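Local coordinates for protein basic helix-loop-helix, putative, expressed (Oryza sativa subsp. japonica, PDB 5LW0) that binds ADP-ribose through its macrodomain, the part of the protein described here, and probably takes part in ADP-ribosylation-dependent repair of DNA interstrand crosslinks, at residues S35-F40 and L120-I125; I73-V78 and S221-F226; W131-G136 and D161-G166. All blocks are in the same frame, centred on the assembly; numbering follows the deposited sequence.

Contact 1 of 3, residues S35-F40 and L120-I125; sequences SRTLAF and LRCNVI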
loop_
_atom_site.group_PDB
_atom_site.type_symbol
_atom_site.label_atom_id
_atom_site.label_comp_id
_atom_site.label_asym_id
_atom_site.label_seq_id
_atom_site.Cartn_x
_atom_site.Cartn_y
_atom_site.Cartn_z
ATOM N N SER A 35 11.493 -8.600 7.006
ATOM C CA SER A 35 11.134 -9.390 5.837
ATOM C C SER A 35 9.669 -9.791 5.861
ATOM O O SER A 35 9.137 -10.235 4.841
ATOM C CB SER A 35 12.044 -10.647 5.701
ATOM O OG SER A 35 11.634 -11.662 6.572
ATOM N N ARG A 36 9.014 -9.645 7.031
ATOM C CA ARG A 36 7.651 -10.010 7.179
ATOM C C ARG A 36 6.765 -8.810 7.519
ATOM O O ARG A 36 5.721 -8.967 8.046
ATOM C CB ARG A 36 7.520 -11.086 8.282
ATOM C CG ARG A 36 8.159 -12.430 7.889
ATOM C CD ARG A 36 8.157 -13.451 9.002
ATOM N NE ARG A 36 9.024 -13.089 10.121
ATOM C CZ ARG A 36 8.628 -12.674 11.315
ATOM N NH1 ARG A 36 7.347 -12.520 11.606
ATOM N NH2 ARG A 36 9.544 -12.374 12.243
ATOM N N THR A 37 7.212 -7.624 7.088
ATOM C CA THR A 37 6.516 -6.407 7.303
ATOM C C THR A 37 6.202 -5.737 5.967
ATOM O O THR A 37 7.077 -5.582 5.119
ATOM C CB THR A 37 7.325 -5.398 8.162
ATOM O OG1 THR A 37 7.694 -5.970 9.430
ATOM C CG2 THR A 37 6.483 -4.138 8.440
ATOM N N LEU A 38 4.938 -5.362 5.825
ATOM C CA LEU A 38 4.459 -4.583 4.694
ATOM C C LEU A 38 4.075 -3.191 5.164
ATOM O O LEU A 38 3.288 -3.071 6.092
ATOM C CB LEU A 38 3.159 -5.231 4.112
ATOM C CG LEU A 38 2.436 -4.401 3.051
ATOM C CD1 LEU A 38 3.268 -4.315 1.794
ATOM C CD2 LEU A 38 1.076 -5.023 2.757
ATOM N N ALA A 39 4.642 -2.184 4.559
ATOM C CA ALA A 39 4.159 -0.798 4.742
ATOM C C ALA A 39 3.296 -0.459 3.544
ATOM O O ALA A 39 3.706 -0.674 2.372
ATOM C CB ALA A 39 5.305 0.163 4.857
ATOM N N PHE A 40 2.172 0.140 3.789
ATOM C CA PHE A 40 1.292 0.534 2.734
ATOM C C PHE A 40 0.689 1.887 3.018
ATOM O O PHE A 40 0.389 2.229 4.184
ATOM C CB PHE A 40 0.163 -0.516 2.486
ATOM C CG PHE A 40 -0.742 -0.705 3.622
ATOM C CD1 PHE A 40 -0.371 -1.491 4.672
ATOM C CD2 PHE A 40 -2.057 -0.155 3.612
ATOM C CE1 PHE A 40 -1.250 -1.706 5.745
ATOM C CE2 PHE A 40 -2.948 -0.377 4.652
ATOM C CZ PHE A 40 -2.553 -1.176 5.719
ATOM N N LEU A 120 12.450 2.502 10.941
ATOM C CA LEU A 120 11.639 1.273 10.917
ATOM C C LEU A 120 11.919 0.543 9.641
ATOM O O LEU A 120 11.460 0.982 8.605
ATOM C CB LEU A 120 10.163 1.628 11.007
ATOM C CG LEU A 120 9.122 0.470 11.077
ATOM C CD1 LEU A 120 9.092 -0.167 12.420
ATOM C CD2 LEU A 120 7.717 0.970 10.731
ATOM N N ARG A 121 12.564 -0.593 9.689
ATOM C CA ARG A 121 12.791 -1.284 8.382
ATOM C C ARG A 121 11.632 -2.145 8.001
ATOM O O ARG A 121 11.093 -2.958 8.815
ATOM C CB ARG A 121 14.144 -2.049 8.192
ATOM C CG ARG A 121 14.409 -2.575 6.696
ATOM C CD ARG A 121 15.653 -3.545 6.612
ATOM N NE ARG A 121 15.634 -4.339 5.345
ATOM C CZ ARG A 121 16.683 -4.963 4.782
ATOM N NH1 ARG A 121 17.891 -4.886 5.356
ATOM N NH2 ARG A 121 16.534 -5.630 3.565
ATOM N N CYS A 122 11.214 -1.885 6.799
ATOM C CA CYS A 122 10.086 -2.628 6.136
ATOM C C CYS A 122 10.573 -3.018 4.771
ATOM O O CYS A 122 10.776 -2.173 3.911
ATOM C CB CYS A 122 8.715 -1.834 5.986
ATOM S SG CYS A 122 8.125 -1.018 7.503
ATOM N N ASN A 123 10.617 -4.328 4.513
ATOM C CA ASN A 123 11.206 -4.827 3.228
ATOM C C ASN A 123 10.226 -4.757 2.060
ATOM O O ASN A 123 10.625 -4.768 0.904
ATOM C CB ASN A 123 11.697 -6.262 3.346
ATOM C CG ASN A 123 12.951 -6.407 4.177
ATOM O OD1 ASN A 123 13.320 -5.542 4.932
ATOM N ND2 ASN A 123 13.551 -7.580 4.087
ATOM N N VAL A 124 8.917 -4.771 2.335
ATOM C CA VAL A 124 7.953 -4.738 1.263
ATOM C C VAL A 124 7.142 -3.473 1.406
ATOM O O VAL A 124 6.626 -3.181 2.479
ATOM C CB VAL A 124 7.022 -5.966 1.279
ATOM C CG1 VAL A 124 6.087 -5.941 0.078
ATOM C CG2 VAL A 124 7.828 -7.256 1.337
ATOM N N ILE A 125 7.002 -2.709 0.312
ATOM C CA ILE A 125 6.111 -1.553 0.353
ATOM C C ILE A 125 5.082 -1.610 -0.760
ATOM O O ILE A 125 5.308 -2.210 -1.811
ATOM C CB ILE A 125 6.870 -0.219 0.314
ATOM C CG1 ILE A 125 7.539 -0.031 -0.992
ATOM C CG2 ILE A 125 7.878 -0.101 1.477
ATOM C CD1 ILE A 125 8.188 1.347 -1.134
#
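A39 and V124 are joined by a backbone hydrogen bond. The amide N of A39 donates to V124 O at 3.0 Å. One step earlier, V124 N reaches back to T37 O, but this bond is weak at 3.4 Å. Strands 37-40 and 124-128 thus pair in parallel. L38 stands opposite V124, and A39 opposite I125. Two CA-H...O contacts supplement the amide bonds: L38 CA faces V124 O, and I125 CA lies 3.3 Å from A39 O.

The side chains meet on both faces of the sheet. On one, L38 CD1 rests 3.7 Å from V124 CG1. On the other, in the conformer described, C122 SG packs 3.6 Å from T37 CG2 and also touches A39 CB. OG1 of T37 sits beside the backbone N (chi1 -57°), which puts CG2 anti to that N and against C122. The hydroxyl is satisfied by I33 O and, in one conformer of R74, by its NE.

N123 closes the end of the contact. Its ND2 lies against the backbone of S35, 3.5 Å from CA. Its OD1 takes a bond from R121 NE at 2.6 Å, with the donor tilted 33° from the carbonyl plane, and S34 OG is a second partner. Without this amide, as with an alanine here, R121 NE and S34 OG would probably lose an acceptor and a gap would open beside S35. In the conformer described, S35 OG bonds to D32 O.

A39 lies about 8 Å from the bound ADP-ribose, measured from its side chain. The chemistry implies a join inside the macrodomain sheet held mainly by backbone bonds and sealed by apolar groups, with N123 OD1 and T37 OG1 each satisfied.

Contact 2 of 3, residues I73-V78 and S221-F226; sequences IRLVLV and SLFENF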
loop_
_atom_site.group_PDB
_atom_site.type_symbol
_atom_site.label_atom_id
_atom_site.label_comp_id
_atom_site.label_asym_id
_atom_site.label_seq_id
_atom_site.Cartn_x
_atom_site.Cartn_y
_atom_site.Cartn_z
ATOM N N ILE A 73 2.895 -12.127 10.224
ATOM C CA ILE A 73 3.054 -10.941 9.323
ATOM C C ILE A 73 2.741 -9.722 10.116
ATOM O O ILE A 73 2.017 -9.768 11.096
ATOM C CB ILE A 73 2.163 -10.983 8.067
ATOM C CG1 ILE A 73 0.662 -11.124 8.433
ATOM C CG2 ILE A 73 2.627 -12.072 7.129
ATOM C CD1 ILE A 73 -0.293 -10.817 7.274
ATOM N N ARG A 74 3.293 -8.602 9.668
ATOM C CA ARG A 74 3.024 -7.335 10.291
ATOM C C ARG A 74 2.674 -6.331 9.206
ATOM O O ARG A 74 3.293 -6.311 8.149
ATOM C CB ARG A 74 4.266 -6.867 11.086
ATOM C CG ARG A 74 4.059 -5.613 11.871
ATOM C CD ARG A 74 5.293 -5.342 12.792
ATOM N NE ARG A 74 6.506 -5.071 12.017
ATOM C CZ ARG A 74 7.612 -4.554 12.526
ATOM N NH1 ARG A 74 7.613 -4.184 13.828
ATOM N NH2 ARG A 74 8.664 -4.292 11.718
ATOM N N LEU A 75 1.655 -5.513 9.480
ATOM C CA LEU A 75 1.123 -4.561 8.506
ATOM C C LEU A 75 1.203 -3.163 9.078
ATOM O O LEU A 75 0.783 -2.934 10.184
ATOM C CB LEU A 75 -0.344 -4.896 8.208
ATOM C CG LEU A 75 -0.584 -6.336 7.712
ATOM C CD1 LEU A 75 -2.094 -6.624 7.616
ATOM C CD2 LEU A 75 0.046 -6.543 6.386
ATOM N N VAL A 76 1.711 -2.231 8.303
ATOM C CA VAL A 76 1.933 -0.859 8.801
ATOM C C VAL A 76 1.332 0.145 7.762
ATOM O O VAL A 76 1.758 0.183 6.635
ATOM C CB VAL A 76 3.422 -0.525 9.013
ATOM C CG1 VAL A 76 3.560 0.877 9.565
ATOM C CG2 VAL A 76 4.079 -1.516 9.914
ATOM N N LEU A 77 0.295 0.883 8.183
ATOM C CA LEU A 77 -0.294 1.930 7.381
ATOM C C LEU A 77 0.527 3.210 7.563
ATOM O O LEU A 77 0.668 3.693 8.704
ATOM C CB LEU A 77 -1.767 2.143 7.739
ATOM C CG LEU A 77 -2.457 3.362 7.059
ATOM C CD1 LEU A 77 -2.583 3.180 5.539
ATOM C CD2 LEU A 77 -3.785 3.577 7.695
ATOM N N VAL A 78 1.006 3.768 6.476
ATOM C CA VAL A 78 1.837 4.941 6.541
ATOM C C VAL A 78 1.189 6.126 5.834
ATOM O O VAL A 78 0.524 5.971 4.811
ATOM C CB VAL A 78 3.240 4.693 5.968
ATOM C CG1 VAL A 78 3.938 3.601 6.765
ATOM C CG2 VAL A 78 3.183 4.360 4.484
ATOM N N SER A 221 -6.093 -8.125 -2.264
ATOM C CA SER A 221 -5.161 -8.520 -3.269
ATOM C C SER A 221 -3.709 -8.171 -2.823
ATOM O O SER A 221 -2.759 -8.979 -2.972
ATOM C CB SER A 221 -5.487 -7.826 -4.615
ATOM O OG SER A 221 -4.512 -8.175 -5.584
ATOM N N LEU A 222 -3.543 -6.961 -2.331
ATOM C CA LEU A 222 -2.299 -6.487 -1.757
ATOM C C LEU A 222 -1.790 -7.443 -0.673
ATOM O O LEU A 222 -0.643 -7.897 -0.729
ATOM C CB LEU A 222 -2.461 -5.120 -1.189
ATOM C CG LEU A 222 -1.335 -4.564 -0.345
ATOM C CD1 LEU A 222 -0.010 -4.531 -1.116
ATOM C CD2 LEU A 222 -1.719 -3.225 0.219
ATOM N N PHE A 223 -2.637 -7.734 0.290
ATOM C CA PHE A 223 -2.226 -8.524 1.424
ATOM C C PHE A 223 -1.944 -9.930 1.036
ATOM O O PHE A 223 -0.981 -10.534 1.524
ATOM C CB PHE A 223 -3.238 -8.456 2.540
ATOM C CG PHE A 223 -3.446 -7.055 3.144
ATOM C CD1 PHE A 223 -2.482 -6.075 3.135
ATOM C CD2 PHE A 223 -4.682 -6.732 3.680
ATOM C CE1 PHE A 223 -2.699 -4.866 3.698
ATOM C CE2 PHE A 223 -4.900 -5.503 4.226
ATOM C CZ PHE A 223 -3.945 -4.562 4.198
ATOM N N GLU A 224 -2.704 -10.463 0.093
ATOM C CA GLU A 224 -2.447 -11.837 -0.420
ATOM C C GLU A 224 -1.133 -11.918 -1.207
ATOM O O GLU A 224 -0.357 -12.897 -1.064
ATOM C CB GLU A 224 -3.610 -12.351 -1.261
ATOM C CG GLU A 224 -4.822 -12.738 -0.466
ATOM C CD GLU A 224 -4.691 -14.111 0.192
ATOM O OE1 GLU A 224 -3.891 -14.947 -0.276
ATOM O OE2 GLU A 224 -5.452 -14.336 1.119
ATOM N N ASN A 225 -0.846 -10.915 -2.020
ATOM C CA ASN A 225 0.472 -10.844 -2.679
ATOM C C ASN A 225 1.595 -10.754 -1.690
ATOM O O ASN A 225 2.628 -11.337 -1.888
ATOM C CB ASN A 225 0.488 -9.679 -3.669
ATOM C CG ASN A 225 0.123 -10.117 -5.059
ATOM O OD1 ASN A 225 0.729 -11.065 -5.598
ATOM N ND2 ASN A 225 -0.685 -9.307 -5.743
ATOM N N PHE A 226 1.402 -10.003 -0.622
ATOM C CA PHE A 226 2.438 -9.860 0.382
ATOM C C PHE A 226 2.682 -11.207 1.085
ATOM O O PHE A 226 3.770 -11.634 1.211
ATOM C CB PHE A 226 2.028 -8.768 1.366
ATOM C CG PHE A 226 2.862 -8.716 2.615
ATOM C CD1 PHE A 226 4.218 -8.556 2.585
ATOM C CD2 PHE A 226 2.235 -8.891 3.824
ATOM C CE1 PHE A 226 4.947 -8.512 3.817
ATOM C CE2 PHE A 226 2.929 -8.775 5.010
ATOM C CZ PHE A 226 4.277 -8.692 4.992
#
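F226 projects from helix 208-230 toward strand 74-79 and meets I73, R74 and L75. Its CE2 atom does most of the touching. I73 CB lies 3.8 Å from it, and I73 CG2 is close by. L75 CD2 approaches the same CE2 at 3.9 Å. I73 CB and L75 CD2 approach the ring obliquely. I73 and F226 point oppositely as they pass.

The ring reaches this place because CG is anti to the backbone N (chi1 168°). That torsion carries it away from the helix and toward the start of the strand. Its far end also comes near the backbone, with CZ 4.1 Å from R74 O.

L75 is the bump on the strand side. Its forked end enters the hollow between F226 and F223, which lie one helical turn apart. CD2 touches both rings, and stands 4.1 Å from F223 CD1. CD1 sits over the centre of one F223 ring face, 4.3 Å above the plane. The two methyls therefore do different work: one bridges the rings, the other lies over a face. No hydrogen bond crosses between the segments; the contact between them is apolar packing.

The axes of strand and helix segments come within 11.2 Å, at 138° between their directions. That spacing leaves room for one layer of interlocked side chains.

Other residues pack around the rings. F223 also meets A62, V63 and I66 of helix 52-69, and its ring makes an edge-to-face contact with F40. L38 of strand 37-40 touches both phenylalanines.

This is the layer packing of an alpha/beta/alpha sandwich. Helix 208-230, the last of this fragment, lies against one face of the central mixed sheet, as in the macrodomain fold.

Contact 3 of 3, residues W131-G136 and D161-G166; sequences WRLKPG and DTLRPG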
loop_
_atom_site.group_PDB
_atom_site.type_symbol
_atom_site.label_atom_id
_atom_site.label_comp_id
_atom_site.label_asym_id
_atom_site.label_seq_id
_atom_site.Cartn_x
_atom_site.Cartn_y
_atom_site.Cartn_z
ATOM N N TRP A 131 -3.250 2.685 -13.773
ATOM C CA TRP A 131 -3.593 1.436 -14.455
ATOM C C TRP A 131 -2.546 1.017 -15.465
ATOM O O TRP A 131 -2.445 -0.140 -15.818
ATOM C CB TRP A 131 -4.991 1.496 -15.064
ATOM C CG TRP A 131 -5.152 2.330 -16.340
ATOM C CD1 TRP A 131 -5.574 3.613 -16.430
ATOM C CD2 TRP A 131 -5.024 1.855 -17.703
ATOM N NE1 TRP A 131 -5.701 3.970 -17.764
ATOM C CE2 TRP A 131 -5.393 2.901 -18.548
ATOM C CE3 TRP A 131 -4.694 0.620 -18.267
ATOM C CZ2 TRP A 131 -5.331 2.795 -19.943
ATOM C CZ3 TRP A 131 -4.640 0.510 -19.647
ATOM C CH2 TRP A 131 -4.929 1.605 -20.464
ATOM N N ARG A 132 -1.786 1.982 -15.965
ATOM C CA ARG A 132 -0.751 1.706 -16.971
ATOM C C ARG A 132 0.597 1.376 -16.334
ATOM O O ARG A 132 1.583 1.104 -17.034
ATOM C CB ARG A 132 -0.587 2.941 -17.909
ATOM C CG ARG A 132 -1.844 3.356 -18.660
ATOM C CD ARG A 132 -1.495 4.519 -19.650
ATOM N NE ARG A 132 -2.662 4.984 -20.460
ATOM C CZ ARG A 132 -3.558 5.927 -20.088
ATOM N NH1 ARG A 132 -3.471 6.538 -18.894
ATOM N NH2 ARG A 132 -4.570 6.270 -20.921
ATOM N N LEU A 133 0.653 1.409 -15.011
ATOM C CA LEU A 133 1.894 1.157 -14.225
ATOM C C LEU A 133 3.056 2.062 -14.637
ATOM O O LEU A 133 4.169 1.588 -14.841
ATOM C CB LEU A 133 2.314 -0.331 -14.306
ATOM C CG LEU A 133 1.268 -1.316 -13.779
ATOM C CD1 LEU A 133 1.707 -2.762 -13.974
ATOM C CD2 LEU A 133 1.037 -1.093 -12.300
ATOM N N LYS A 134 2.762 3.339 -14.844
ATOM C CA LYS A 134 3.776 4.285 -15.293
ATOM C C LYS A 134 4.239 5.143 -14.119
ATOM O O LYS A 134 3.477 5.363 -13.157
ATOM C CB LYS A 134 3.205 5.200 -16.384
ATOM C CG LYS A 134 2.765 4.479 -17.625
ATOM C CD LYS A 134 3.946 4.027 -18.430
ATOM C CE LYS A 134 3.528 3.303 -19.716
ATOM N NZ LYS A 134 4.632 2.452 -20.206
ATOM N N PRO A 135 5.436 5.638 -14.196
ATOM C CA PRO A 135 5.955 6.591 -13.212
ATOM C C PRO A 135 5.298 7.929 -13.250
ATOM O O PRO A 135 4.474 8.192 -14.102
ATOM C CB PRO A 135 7.429 6.785 -13.630
ATOM C CG PRO A 135 7.681 5.863 -14.710
ATOM C CD PRO A 135 6.393 5.438 -15.309
ATOM N N GLY A 136 5.692 8.786 -12.306
ATOM C CA GLY A 136 5.199 10.138 -12.262
ATOM C C GLY A 136 3.796 10.208 -11.739
ATOM O O GLY A 136 3.363 9.348 -10.927
ATOM N N ASP A 161 1.679 -5.652 -17.557
ATOM C CA ASP A 161 1.548 -4.479 -18.427
ATOM C C ASP A 161 0.438 -3.552 -17.990
ATOM O O ASP A 161 0.394 -2.408 -18.413
ATOM C CB ASP A 161 1.270 -4.900 -19.873
ATOM C CG ASP A 161 -0.062 -5.588 -20.035
ATOM O OD1 ASP A 161 -0.241 -6.632 -19.404
ATOM O OD2 ASP A 161 -0.925 -5.117 -20.827
ATOM N N THR A 162 -0.511 -4.042 -17.197
ATOM C CA THR A 162 -1.580 -3.185 -16.734
ATOM C C THR A 162 -2.104 -3.740 -15.443
ATOM O O THR A 162 -1.825 -4.905 -15.100
ATOM C CB THR A 162 -2.812 -3.112 -17.694
ATOM O OG1 THR A 162 -3.411 -4.411 -17.797
ATOM C CG2 THR A 162 -2.445 -2.662 -19.081
ATOM N N LEU A 163 -2.871 -2.907 -14.728
ATOM C CA LEU A 163 -3.758 -3.368 -13.626
ATOM C C LEU A 163 -5.165 -2.954 -13.898
ATOM O O LEU A 163 -5.420 -1.854 -14.497
ATOM C CB LEU A 163 -3.337 -2.714 -12.279
ATOM C CG LEU A 163 -2.084 -3.279 -11.652
ATOM C CD1 LEU A 163 -1.754 -2.561 -10.339
ATOM C CD2 LEU A 163 -2.204 -4.789 -11.431
ATOM N N ARG A 164 -6.101 -3.744 -13.440
ATOM C CA ARG A 164 -7.476 -3.336 -13.380
ATOM C C ARG A 164 -7.819 -3.009 -11.948
ATOM O O ARG A 164 -7.137 -3.492 -11.011
ATOM C CB ARG A 164 -8.394 -4.402 -13.977
ATOM C CG ARG A 164 -8.098 -4.651 -15.487
ATOM C CD ARG A 164 -8.987 -5.719 -16.099
ATOM N NE ARG A 164 -8.623 -6.025 -17.481
ATOM C CZ ARG A 164 -8.962 -7.147 -18.127
ATOM N NH1 ARG A 164 -9.623 -8.131 -17.503
ATOM N NH2 ARG A 164 -8.593 -7.308 -19.384
ATOM N N PRO A 165 -8.837 -2.144 -11.744
ATOM C CA PRO A 165 -9.125 -1.716 -10.345
ATOM C C PRO A 165 -9.447 -2.898 -9.459
ATOM O O PRO A 165 -10.169 -3.803 -9.850
ATOM C CB PRO A 165 -10.325 -0.741 -10.510
ATOM C CG PRO A 165 -10.153 -0.210 -11.917
ATOM C CD PRO A 165 -9.757 -1.473 -12.694
ATOM N N GLY A 166 -8.848 -2.906 -8.257
ATOM C CA GLY A 166 -9.092 -3.960 -7.324
ATOM C C GLY A 166 -8.064 -5.053 -7.348
ATOM O O GLY A 166 -8.307 -6.117 -6.846
HETATM O O HOH W 1 2.581 -0.744 -18.777
#
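W131 and L163 bring two loops together through one backbone bond. L163 N donates to W131 O at 3.0 Å, with an N-H...O angle of 163°. T162 CA adds a CA-H...O contact to the same oxygen. Neither segment forms a regular helix or strand. The backbone of L133 has a left-handed conformation. A water donates to R132 O at 2.7 Å and to D161 O at 2.8 Å, linking two carbonyls at the outer side.

L133 and L163 form the buried apolar part. L133 CD2 lies 3.7 Å from L163 CD1, and the two side chains cross at about a right angle. W131 and T162 run side by side; T162 CG2 meets the indole edge at CZ3, 3.9 Å away. R132 folds back over the indole, its CG above the centre of one face.

G136 lines the ADP-ribose pocket at the far end of its loop. The contact joins the loop between strand 124-128 and helix 139-148 to the one between helix 150-159 and strand 167-172. L192 of strand 187-192 touches W131 and L163, and T156 of helix 150-159 meets L133.

How the contacts relate
From the N terminus, strand 37-40 comes first, and strand 74-79 follows as its neighbour in the sheet. Contact 1 closes when 120-125 pairs with 35-40. Contact 2 opens at 73-78, inside that loop, but closes only at 221-226, so the two cross. They also touch: L38 O and F40 O lie in probable hydrogen-bonding range of V76 N and V78 N. Contact 3 opens after contact 1 has closed. It shuts a short, largely helical loop nested inside contact 2. Contacts 1 and 3 lie about 22 Å apart between centres. Contact 1 joins strands, contact 2 packs helix 208-230 on strand 74-79, and contact 3 ties two loops near the ligand.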